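Local coordinates for protein family 88 glycosyl hydrolase (Bacteroides thetaiotaomicron, PDB 5NOA) that probably acts as a carbohydrate-cleaving enzyme in the breakdown of complex plant glycans such as gum arabic by the human gut microbiota, at residues H87-K91 and G92-D96; I137-A140 and R141-M144; F295-G298 and L299-V303; A368-R371 and V372-L375. All coordinates share one frame; numbering follows the deposited sequence.

Contact 1 (H87-K91 and G92-D96); sequences HNEWK and GAKSD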
loop_
_atom_site.group_PDB
_atom_site.type_symbol
_atom_site.label_atom_id
_atom_site.label_comp_id
_atom_site.label_asym_id
_atom_site.label_seq_id
_atom_site.Cartn_x
_atom_site.Cartn_y
_atom_site.Cartn_z
ATOM N N HIS A 87 8.955 -15.437 -13.393
ATOM C CA HIS A 87 8.660 -14.854 -14.690
ATOM C C HIS A 87 9.466 -13.551 -14.873
ATOM O O HIS A 87 9.998 -13.271 -15.952
ATOM C CB HIS A 87 7.184 -14.536 -14.802
ATOM C CG HIS A 87 6.805 -13.817 -16.047
ATOM N ND1 HIS A 87 6.718 -14.447 -17.269
ATOM C CD2 HIS A 87 6.460 -12.533 -16.262
ATOM C CE1 HIS A 87 6.340 -13.565 -18.184
ATOM N NE2 HIS A 87 6.188 -12.392 -17.596
ATOM N N ASN A 88 9.606 -12.780 -13.797
ATOM C CA ASN A 88 10.296 -11.496 -13.784
ATOM C C ASN A 88 11.774 -11.595 -13.409
ATOM O O ASN A 88 12.426 -10.578 -13.241
ATOM C CB ASN A 88 9.520 -10.520 -12.909
ATOM C CG ASN A 88 8.234 -10.092 -13.575
ATOM O OD1 ASN A 88 8.270 -9.467 -14.623
ATOM N ND2 ASN A 88 7.094 -10.467 -13.005
ATOM N N GLU A 89 12.282 -12.829 -13.320
ATOM C CA GLU A 89 13.671 -13.130 -13.065
ATOM C C GLU A 89 14.178 -12.508 -11.750
ATOM O O GLU A 89 15.338 -12.177 -11.628
ATOM C CB GLU A 89 14.570 -12.682 -14.240
ATOM C CG GLU A 89 14.178 -13.187 -15.617
ATOM C CD GLU A 89 15.135 -12.720 -16.720
ATOM O OE1 GLU A 89 14.654 -12.242 -17.760
ATOM O OE2 GLU A 89 16.378 -12.841 -16.569
ATOM N N TRP A 90 13.272 -12.337 -10.787
ATOM C CA TRP A 90 13.680 -11.782 -9.504
ATOM C C TRP A 90 14.266 -10.361 -9.645
ATOM O O TRP A 90 15.136 -9.960 -8.877
ATOM C CB TRP A 90 14.617 -12.732 -8.712
ATOM C CG TRP A 90 13.999 -14.088 -8.580
ATOM C CD1 TRP A 90 14.097 -15.128 -9.455
ATOM C CD2 TRP A 90 13.165 -14.544 -7.521
ATOM N NE1 TRP A 90 13.369 -16.193 -9.012
ATOM C CE2 TRP A 90 12.800 -15.876 -7.806
ATOM C CE3 TRP A 90 12.708 -13.965 -6.327
ATOM C CZ2 TRP A 90 11.985 -16.636 -6.951
ATOM C CZ3 TRP A 90 11.920 -14.729 -5.494
ATOM C CH2 TRP A 90 11.561 -16.038 -5.803
ATOM N N LYS A 91 13.770 -9.625 -10.649
ATOM C CA LYS A 91 14.200 -8.254 -10.933
ATOM C C LYS A 91 12.996 -7.352 -11.072
ATOM O O LYS A 91 11.869 -7.826 -11.318
ATOM C CB LYS A 91 15.016 -8.194 -12.237
ATOM C CG LYS A 91 16.323 -8.948 -12.215
ATOM C CD LYS A 91 17.031 -8.885 -13.561
ATOM C CE LYS A 91 18.331 -9.633 -13.481
ATOM N NZ LYS A 91 19.036 -9.520 -14.766
ATOM N N GLY A 92 13.234 -6.058 -10.925
ATOM C CA GLY A 92 12.308 -5.020 -11.365
ATOM C C GLY A 92 12.682 -4.639 -12.781
ATOM O O GLY A 92 12.792 -5.485 -13.660
ATOM N N ALA A 93 12.899 -3.350 -13.023
ATOM C CA ALA A 93 13.413 -2.921 -14.335
ATOM C C ALA A 93 14.782 -3.566 -14.577
ATOM O O ALA A 93 15.549 -3.741 -13.654
ATOM C CB ALA A 93 13.467 -1.416 -14.344
ATOM N N LYS A 94 15.083 -3.942 -15.819
ATOM C CA LYS A 94 16.194 -4.852 -16.102
ATOM C C LYS A 94 17.527 -4.233 -16.468
ATOM O O LYS A 94 18.509 -4.963 -16.583
ATOM C CB LYS A 94 15.760 -5.868 -17.175
ATOM C CG LYS A 94 14.557 -6.707 -16.798
ATOM C CD LYS A 94 14.105 -7.563 -17.963
ATOM C CE LYS A 94 12.844 -8.441 -17.719
ATOM N NZ LYS A 94 13.070 -9.370 -16.664
ATOM N N SER A 95 17.601 -2.909 -16.680
ATOM C CA SER A 95 18.846 -2.345 -17.227
ATOM C C SER A 95 20.027 -2.570 -16.294
ATOM O O SER A 95 19.926 -2.353 -15.093
ATOM C CB SER A 95 18.702 -0.861 -17.405
ATOM O OG SER A 95 19.941 -0.271 -17.731
ATOM N N ASP A 96 21.177 -2.917 -16.880
ATOM C CA ASP A 96 22.465 -2.955 -16.164
ATOM C C ASP A 96 23.348 -1.708 -16.406
ATOM O O ASP A 96 24.517 -1.655 -15.940
ATOM C CB ASP A 96 23.214 -4.244 -16.494
ATOM C CG ASP A 96 22.585 -5.467 -15.823
ATOM O OD1 ASP A 96 22.006 -5.346 -14.741
ATOM O OD2 ASP A 96 22.679 -6.578 -16.379
HETATM O O HOH W 1 11.017 -11.226 -17.351
HETATM O O HOH W 2 11.902 -7.960 -14.435
#

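Contact 2 (I137-A140 and R141-M144); sequences IARA and REVM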
loop_
_atom_site.group_PDB
_atom_site.type_symbol
_atom_site.label_atom_id
_atom_site.label_comp_id
_atom_site.label_asym_id
_atom_site.label_seq_id
_atom_site.Cartn_x
_atom_site.Cartn_y
_atom_site.Cartn_z
ATOM N N ILE A 137 17.112 -12.122 -3.819
ATOM C CA ILE A 137 17.270 -10.745 -3.396
ATOM C C ILE A 137 18.517 -10.071 -3.977
ATOM O O ILE A 137 18.843 -8.942 -3.634
ATOM C CB ILE A 137 17.236 -10.587 -1.870
ATOM C CG1 ILE A 137 18.355 -11.355 -1.200
ATOM C CG2 ILE A 137 15.866 -10.977 -1.348
ATOM C CD1 ILE A 137 18.497 -11.024 0.258
ATOM N N ALA A 138 19.204 -10.744 -4.894
ATOM C CA ALA A 138 20.434 -10.176 -5.470
ATOM C C ALA A 138 20.169 -8.836 -6.143
ATOM O O ALA A 138 20.898 -7.865 -5.920
ATOM C CB ALA A 138 21.062 -11.190 -6.412
ATOM N N ARG A 139 19.164 -8.817 -7.006
ATOM C CA ARG A 139 18.853 -7.590 -7.707
ATOM C C ARG A 139 18.357 -6.530 -6.722
ATOM O O ARG A 139 18.735 -5.363 -6.828
ATOM C CB ARG A 139 17.869 -7.795 -8.836
ATOM C CG ARG A 139 17.536 -6.508 -9.578
ATOM C CD ARG A 139 18.692 -5.954 -10.320
ATOM N NE ARG A 139 18.233 -4.987 -11.286
ATOM C CZ ARG A 139 18.976 -4.432 -12.236
ATOM N NH1 ARG A 139 20.279 -4.645 -12.305
ATOM N NH2 ARG A 139 18.431 -3.638 -13.139
ATOM N N ALA A 140 17.470 -6.911 -5.786
ATOM C CA ALA A 140 16.966 -5.942 -4.822
ATOM C C ALA A 140 18.118 -5.246 -4.100
ATOM O O ALA A 140 18.154 -4.032 -3.948
ATOM C CB ALA A 140 16.066 -6.619 -3.830
ATOM N N ARG A 141 19.076 -6.061 -3.642
ATOM C CA ARG A 141 20.207 -5.499 -2.925
ATOM C C ARG A 141 21.099 -4.639 -3.831
ATOM O O ARG A 141 21.540 -3.569 -3.432
ATOM C CB ARG A 141 21.065 -6.607 -2.297
ATOM C CG ARG A 141 20.455 -7.275 -1.063
ATOM C CD ARG A 141 21.429 -8.233 -0.384
ATOM N NE ARG A 141 22.609 -7.440 -0.110
ATOM C CZ ARG A 141 23.855 -7.869 -0.064
ATOM N NH1 ARG A 141 24.137 -9.170 -0.110
ATOM N NH2 ARG A 141 24.840 -6.988 0.020
ATOM N N GLU A 142 21.357 -5.095 -5.050
ATOM C CA GLU A 142 22.209 -4.348 -5.976
ATOM C C GLU A 142 21.612 -2.963 -6.206
ATOM O O GLU A 142 22.288 -1.956 -6.123
ATOM C CB GLU A 142 22.322 -5.091 -7.314
ATOM C CG GLU A 142 23.140 -4.318 -8.341
ATOM C CD GLU A 142 23.031 -4.846 -9.770
ATOM O OE1 GLU A 142 22.085 -5.605 -10.129
ATOM O OE2 GLU A 142 23.927 -4.448 -10.568
ATOM N N VAL A 143 20.316 -2.928 -6.481
ATOM C CA VAL A 143 19.653 -1.684 -6.793
ATOM C C VAL A 143 19.582 -0.787 -5.586
ATOM O O VAL A 143 19.958 0.404 -5.671
ATOM C CB VAL A 143 18.242 -1.971 -7.356
ATOM C CG1 VAL A 143 17.422 -0.706 -7.441
ATOM C CG2 VAL A 143 18.348 -2.642 -8.723
ATOM N N MET A 144 19.101 -1.306 -4.455
ATOM C CA MET A 144 18.927 -0.402 -3.317
ATOM C C MET A 144 20.252 0.078 -2.733
ATOM O O MET A 144 20.372 1.221 -2.319
ATOM C CB MET A 144 18.068 -1.046 -2.219
ATOM C CG MET A 144 16.658 -1.458 -2.638
ATOM S SD MET A 144 15.752 -0.280 -3.689
ATOM C CE MET A 144 15.628 1.149 -2.618
#

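Contact 3 (F295-G298 and L299-V303); sequences FTYG and LQWGV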
loop_
_atom_site.group_PDB
_atom_site.type_symbol
_atom_site.label_atom_id
_atom_site.label_comp_id
_atom_site.label_asym_id
_atom_site.label_seq_id
_atom_site.Cartn_x
_atom_site.Cartn_y
_atom_site.Cartn_z
ATOM N N PHE A 295 -6.923 2.226 3.958
ATOM C CA PHE A 295 -7.187 2.806 5.269
ATOM C C PHE A 295 -7.697 1.757 6.249
ATOM O O PHE A 295 -7.357 1.805 7.432
ATOM C CB PHE A 295 -8.192 3.954 5.181
ATOM C CG PHE A 295 -7.726 5.149 4.377
ATOM C CD1 PHE A 295 -6.448 5.667 4.489
ATOM C CD2 PHE A 295 -8.620 5.817 3.572
ATOM C CE1 PHE A 295 -6.059 6.792 3.784
ATOM C CE2 PHE A 295 -8.231 6.932 2.859
ATOM C CZ PHE A 295 -6.948 7.425 2.954
ATOM N N THR A 296 -8.536 0.845 5.779
ATOM C CA THR A 296 -9.094 -0.181 6.629
ATOM C C THR A 296 -7.988 -1.107 7.102
ATOM O O THR A 296 -7.984 -1.512 8.267
ATOM C CB THR A 296 -10.183 -0.933 5.898
ATOM O OG1 THR A 296 -11.163 -0.017 5.433
ATOM C CG2 THR A 296 -10.901 -1.952 6.722
ATOM N N TYR A 297 -7.022 -1.417 6.237
ATOM C CA TYR A 297 -5.817 -2.121 6.659
ATOM C C TYR A 297 -5.021 -1.337 7.665
ATOM O O TYR A 297 -4.678 -1.821 8.746
ATOM C CB TYR A 297 -4.894 -2.441 5.463
ATOM C CG TYR A 297 -3.559 -2.998 5.888
ATOM C CD1 TYR A 297 -3.465 -4.231 6.497
ATOM C CD2 TYR A 297 -2.394 -2.263 5.717
ATOM C CE1 TYR A 297 -2.249 -4.746 6.881
ATOM C CE2 TYR A 297 -1.164 -2.775 6.128
ATOM C CZ TYR A 297 -1.098 -4.027 6.730
ATOM O OH TYR A 297 0.111 -4.568 7.131
ATOM N N GLY A 298 -4.653 -0.100 7.316
ATOM C CA GLY A 298 -3.705 0.645 8.165
ATOM C C GLY A 298 -4.286 0.960 9.532
ATOM O O GLY A 298 -3.594 0.859 10.540
ATOM N N LEU A 299 -5.572 1.352 9.557
ATOM C CA LEU A 299 -6.206 1.672 10.833
ATOM C C LEU A 299 -6.361 0.406 11.674
ATOM O O LEU A 299 -6.068 0.424 12.872
ATOM C CB LEU A 299 -7.537 2.351 10.656
ATOM C CG LEU A 299 -7.502 3.740 10.015
ATOM C CD1 LEU A 299 -8.905 4.250 9.800
ATOM C CD2 LEU A 299 -6.712 4.720 10.828
ATOM N N GLN A 300 -6.829 -0.688 11.086
ATOM C CA GLN A 300 -6.974 -1.901 11.893
ATOM C C GLN A 300 -5.621 -2.398 12.349
ATOM O O GLN A 300 -5.471 -2.878 13.479
ATOM C CB GLN A 300 -7.707 -2.980 11.132
ATOM C CG GLN A 300 -8.006 -4.222 12.015
ATOM C CD GLN A 300 -9.068 -3.926 13.079
ATOM O OE1 GLN A 300 -10.252 -3.943 12.779
ATOM N NE2 GLN A 300 -8.651 -3.596 14.293
ATOM N N TRP A 301 -4.607 -2.313 11.468
ATOM C CA TRP A 301 -3.277 -2.756 11.847
ATOM C C TRP A 301 -2.789 -1.933 13.014
ATOM O O TRP A 301 -2.242 -2.448 14.010
ATOM C CB TRP A 301 -2.282 -2.685 10.662
ATOM C CG TRP A 301 -0.979 -3.275 11.033
ATOM C CD1 TRP A 301 -0.621 -4.592 10.878
ATOM C CD2 TRP A 301 0.120 -2.639 11.701
ATOM N NE1 TRP A 301 0.623 -4.804 11.395
ATOM C CE2 TRP A 301 1.090 -3.645 11.947
ATOM C CE3 TRP A 301 0.383 -1.336 12.139
ATOM C CZ2 TRP A 301 2.275 -3.393 12.632
ATOM C CZ3 TRP A 301 1.588 -1.097 12.838
ATOM C CH2 TRP A 301 2.508 -2.127 13.050
ATOM N N GLY A 302 -2.966 -0.625 12.945
ATOM C CA GLY A 302 -2.496 0.241 14.041
ATOM C C GLY A 302 -3.185 -0.002 15.362
ATOM O O GLY A 302 -2.542 0.092 16.433
ATOM N N VAL A 303 -4.482 -0.314 15.300
ATOM C CA VAL A 303 -5.229 -0.723 16.521
ATOM C C VAL A 303 -4.689 -2.072 17.017
ATOM O O VAL A 303 -4.399 -2.207 18.225
ATOM C CB VAL A 303 -6.731 -0.803 16.207
ATOM C CG1 VAL A 303 -7.514 -1.534 17.295
ATOM C CG2 VAL A 303 -7.291 0.598 16.019
#

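Contact 4 (A368-R371 and V372-L375); sequences ACER and VRYL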
loop_
_atom_site.group_PDB
_atom_site.type_symbol
_atom_site.label_atom_id
_atom_site.label_comp_id
_atom_site.label_asym_id
_atom_site.label_seq_id
_atom_site.Cartn_x
_atom_site.Cartn_y
_atom_site.Cartn_z
ATOM N N ALA A 368 -8.818 -7.253 4.539
ATOM C CA ALA A 368 -9.506 -8.463 5.003
ATOM C C ALA A 368 -8.637 -9.295 5.928
ATOM O O ALA A 368 -9.113 -9.808 6.951
ATOM C CB ALA A 368 -9.971 -9.277 3.818
ATOM N N CYS A 369 -7.358 -9.445 5.584
ATOM C CA CYS A 369 -6.486 -10.248 6.414
ATOM C C CYS A 369 -6.371 -9.625 7.803
ATOM O O CYS A 369 -6.353 -10.346 8.818
ATOM C CB CYS A 369 -5.127 -10.409 5.774
ATOM S SG CYS A 369 -5.088 -11.503 4.320
ATOM N N GLU A 370 -6.193 -8.317 7.851
ATOM C CA GLU A 370 -6.054 -7.655 9.140
ATOM C C GLU A 370 -7.345 -7.735 9.953
ATOM O O GLU A 370 -7.284 -7.830 11.183
ATOM C CB GLU A 370 -5.564 -6.221 8.982
ATOM C CG GLU A 370 -4.972 -5.659 10.253
ATOM C CD GLU A 370 -3.744 -6.407 10.757
ATOM O OE1 GLU A 370 -2.975 -7.028 9.963
ATOM O OE2 GLU A 370 -3.533 -6.397 11.972
ATOM N N ARG A 371 -8.481 -7.744 9.273
ATOM C CA ARG A 371 -9.738 -7.950 9.974
ATOM C C ARG A 371 -9.821 -9.313 10.624
ATOM O O ARG A 371 -10.300 -9.429 11.748
ATOM C CB ARG A 371 -10.921 -7.768 9.033
ATOM C CG ARG A 371 -12.226 -7.931 9.784
ATOM C CD ARG A 371 -13.379 -7.340 9.089
ATOM N NE ARG A 371 -14.574 -7.344 9.918
ATOM C CZ ARG A 371 -14.857 -6.457 10.871
ATOM N NH1 ARG A 371 -14.077 -5.450 11.159
ATOM N NH2 ARG A 371 -15.988 -6.588 11.540
ATOM N N VAL A 372 -9.379 -10.359 9.924
ATOM C CA VAL A 372 -9.351 -11.690 10.537
ATOM C C VAL A 372 -8.542 -11.674 11.819
ATOM O O VAL A 372 -8.968 -12.235 12.839
ATOM C CB VAL A 372 -8.812 -12.741 9.551
ATOM C CG1 VAL A 372 -8.559 -14.077 10.247
ATOM C CG2 VAL A 372 -9.754 -12.925 8.404
ATOM N N ARG A 373 -7.380 -11.030 11.776
ATOM C CA ARG A 373 -6.542 -10.930 12.971
ATOM C C ARG A 373 -7.249 -10.235 14.140
ATOM O O ARG A 373 -7.196 -10.682 15.294
ATOM C CB ARG A 373 -5.193 -10.293 12.655
ATOM C CG ARG A 373 -4.401 -11.094 11.608
ATOM C CD ARG A 373 -3.050 -10.488 11.332
ATOM N NE ARG A 373 -2.348 -11.172 10.220
ATOM C CZ ARG A 373 -2.231 -10.709 8.981
ATOM N NH1 ARG A 373 -2.744 -9.528 8.560
ATOM N NH2 ARG A 373 -1.542 -11.453 8.113
ATOM N N TYR A 374 -7.959 -9.153 13.847
ATOM C CA TYR A 374 -8.776 -8.480 14.868
ATOM C C TYR A 374 -9.880 -9.400 15.408
ATOM O O TYR A 374 -10.035 -9.552 16.632
ATOM C CB TYR A 374 -9.393 -7.206 14.268
ATOM C CG TYR A 374 -10.501 -6.660 15.110
ATOM C CD1 TYR A 374 -10.239 -6.144 16.366
ATOM C CD2 TYR A 374 -11.794 -6.667 14.655
ATOM C CE1 TYR A 374 -11.253 -5.658 17.161
ATOM C CE2 TYR A 374 -12.812 -6.170 15.438
ATOM C CZ TYR A 374 -12.537 -5.673 16.692
ATOM O OH TYR A 374 -13.591 -5.202 17.471
ATOM N N LEU A 375 -10.659 -10.013 14.522
ATOM C CA LEU A 375 -11.771 -10.832 14.967
ATOM C C LEU A 375 -11.315 -12.015 15.805
ATOM O O LEU A 375 -12.005 -12.397 16.741
ATOM C CB LEU A 375 -12.617 -11.277 13.787
ATOM C CG LEU A 375 -13.347 -10.164 13.054
ATOM C CD1 LEU A 375 -13.904 -10.720 11.764
ATOM C CD2 LEU A 375 -14.429 -9.501 13.905
#

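Contact 1 (H87-K91 and G92-D96)
Lys-94 reaches back to Glu-89, five residues earlier, and the two side chains cross at about a right angle. The ion pair is loose: Lys-94 NZ lies 3.5 Å from Glu-89 OE1, a weak hydrogen bond within a salt bridge. Two waters grip the ammonium more closely. Each accepts a hydrogen bond from Lys-94 NZ at 2.9 Å; the first also donates to His-87 O at 2.7 Å, and the second sits 2.9 Å from Asn-88 O and 2.7 Å from Gly-92 O. A long lysine suits this place, since its chain runs extended from the backbone and bends only at the last torsion (chi4 -61°), which brings NZ to the two waters that link it to the carbonyls of His-87, Asn-88 and Gly-92. The first two lie where helix 75-87 ends. Glu-89, at positive phi, is the C-prime residue of a Schellman motif, and with Trp-90, also at positive phi, it forms the centre of the overlapping type I' turn from Asn-88 to Lys-91, closed by Lys-91 N to Asn-88 O at 3.1 Å. Asn-88 suits a chain leaving a helix and gives its ND2 to Gly-52 O. Trp-90 meets the His-135 ring edge-to-face. The Schellman motif ends helix 75-87, and the turn packs its side chains on helices 120-130 and 135-149, Trp-90 on Leu-127 and Lys-136, Lys-91 on Arg-139.

Contact 2 (I137-A140 and R141-M144)
Arg-139 and Glu-142 form an i to i+3 salt bridge on an alpha helix, 135-149, whose backbone makes regular i to i+4 bonds here. NH1 of Arg-139 gives a hydrogen bond to Glu-142 OE1 at 3.0 Å, with an N-H...O angle of 153°; it meets the oxygen from above the carboxylate plane, the two flat groups being turned 67° apart. The same NH1 pairs with Asp-96 OD1, while NH2 donates to carbonyls of the loop 92-96, so arginine, with several N-H groups on one rigid plane, suits a buried place facing both acids and loop carbonyls. Its chain bends at chi2 (66°), which brings the guanidinium back alongside the next helical turn. Glu-142 OE2 has a further, weak and long ion pair with Lys-98. Arg-141, on an exposed side, instead bonds through NE to Glu-145. The carbonyls of Ile-137, Ala-138, Arg-139 and Ala-140 each receive the backbone N-H four residues on. Small Ala-140 and branched Val-143 pack on Phe-121 of helix 120-130. Over one face of the Arg-139 guanidinium lies a single methyl, Val-143 CG2, 3.5 Å from Arg-139 NE.

Contact 3 (F295-G298 and L299-V303)
Tyr-297 and Trp-301, one helical turn apart, lie side by side and point the same way from helix 289-304. The i to i+4 spacing puts both on one flank, and a like first torsion, CG anti to the backbone N (chi1 172° in Tyr-297), makes them run the same way. The tyrosine ring and the five-membered ring of the tryptophan are inclined at 41° with centroids 5.6 Å apart, an oblique pair. The nearest side-chain atoms are Tyr-297 OH and Trp-301 CD1, 3.8 Å apart. Over one face of the tyrosine ring, offset toward its rim, comes Trp-301 CB rather than the indole itself. Large flat side chains suit this flank because it faces other helices: Tyr-297 rests on Leu-366 of helix 358-377, and Trp-301 on Ala-237 and Leu-240 of helix 226-242. Gln-300 turns to a different side, where its OE1 accepts from Gln-314 NE2. Beneath them the backbone is regular, with Trp-301 N to Tyr-297 O at 2.8 Å and Gly-302 N to Gly-298 O at 2.9 Å. Gly-298 and Gly-302, four apart, bring no side chain to their strip of the helix. Leu-299 lays CG 3.2 Å from Phe-295 O and packs on Leu-308. Between the two rings the chemistry is that of a van der Waals contact, probably dominated by dispersion; no hydrogen bond joins the two side chains.

Contact 4 (A368-R371 and V372-L375)
Arg-371 reaches forward along the helix to Leu-375, four residues on. Its chain is extended from CG to NE, and the leucine lies across it, with Leu-375 CD1 3.8 Å from Arg-371 CG. The other methyl, CD2, sits over one face of the guanidinium, 4.1 Å from Arg-371 NH2. An arginine suits this spot because its aliphatic stem can pack against leucine while the charged end goes on to Glu-318, which NH2 meets in a salt bridge. Arg-373 turns back toward Glu-370, three residues earlier, and the two side chains cross at about a right angle. Its NH1 bonds to Glu-370 OE1 at 2.9 Å, though the N-H...O angle of 135° is bent and the nitrogen comes from above the carboxylate plane. Glu-370 folds at chi2 (62°), which curls its carboxylate toward the arginine; the other oxygen, OE2, takes a hydrogen bond from Asn-304 ND2. Arg-373 NH1 is shared with Glu-67, so one cation probably offsets two acids. Between the arginines, Val-372 turns a compact apolar side chain to Val-33, Val-34 and Leu-71. With Glu-370 against helix 289-304, Val-372 against helices 29-47 and 56-72, and Arg-371 against helix 310-328, helix 358-377 is wedged among its neighbours, consistent with the alpha/alpha barrel of the six-hairpin clan.

Overall arrangement
The four contacts fall into two pairs. Contacts 1 and 2 have centres 10 Å apart and join through Arg-139, whose NH2 lies 2.8 Å from Ser-95 O and 2.9 Å from Ala-93 O, fastening the loop after helix 75-87 onto helix 135-149. Contacts 3 and 4, also with centres 10 Å apart, meet where helices 289-304 and 358-377 pack, with Trp-301 CD1 3.5 Å from Glu-370 OE1 and Gln-300 CD 3.5 Å from Tyr-374 CB. The pairs themselves do not touch: centres are 30 to 33 Å apart and nearest atoms about 19 to 20 Å. Contacts 1 and 2 lie across the chain's centre from contact 3.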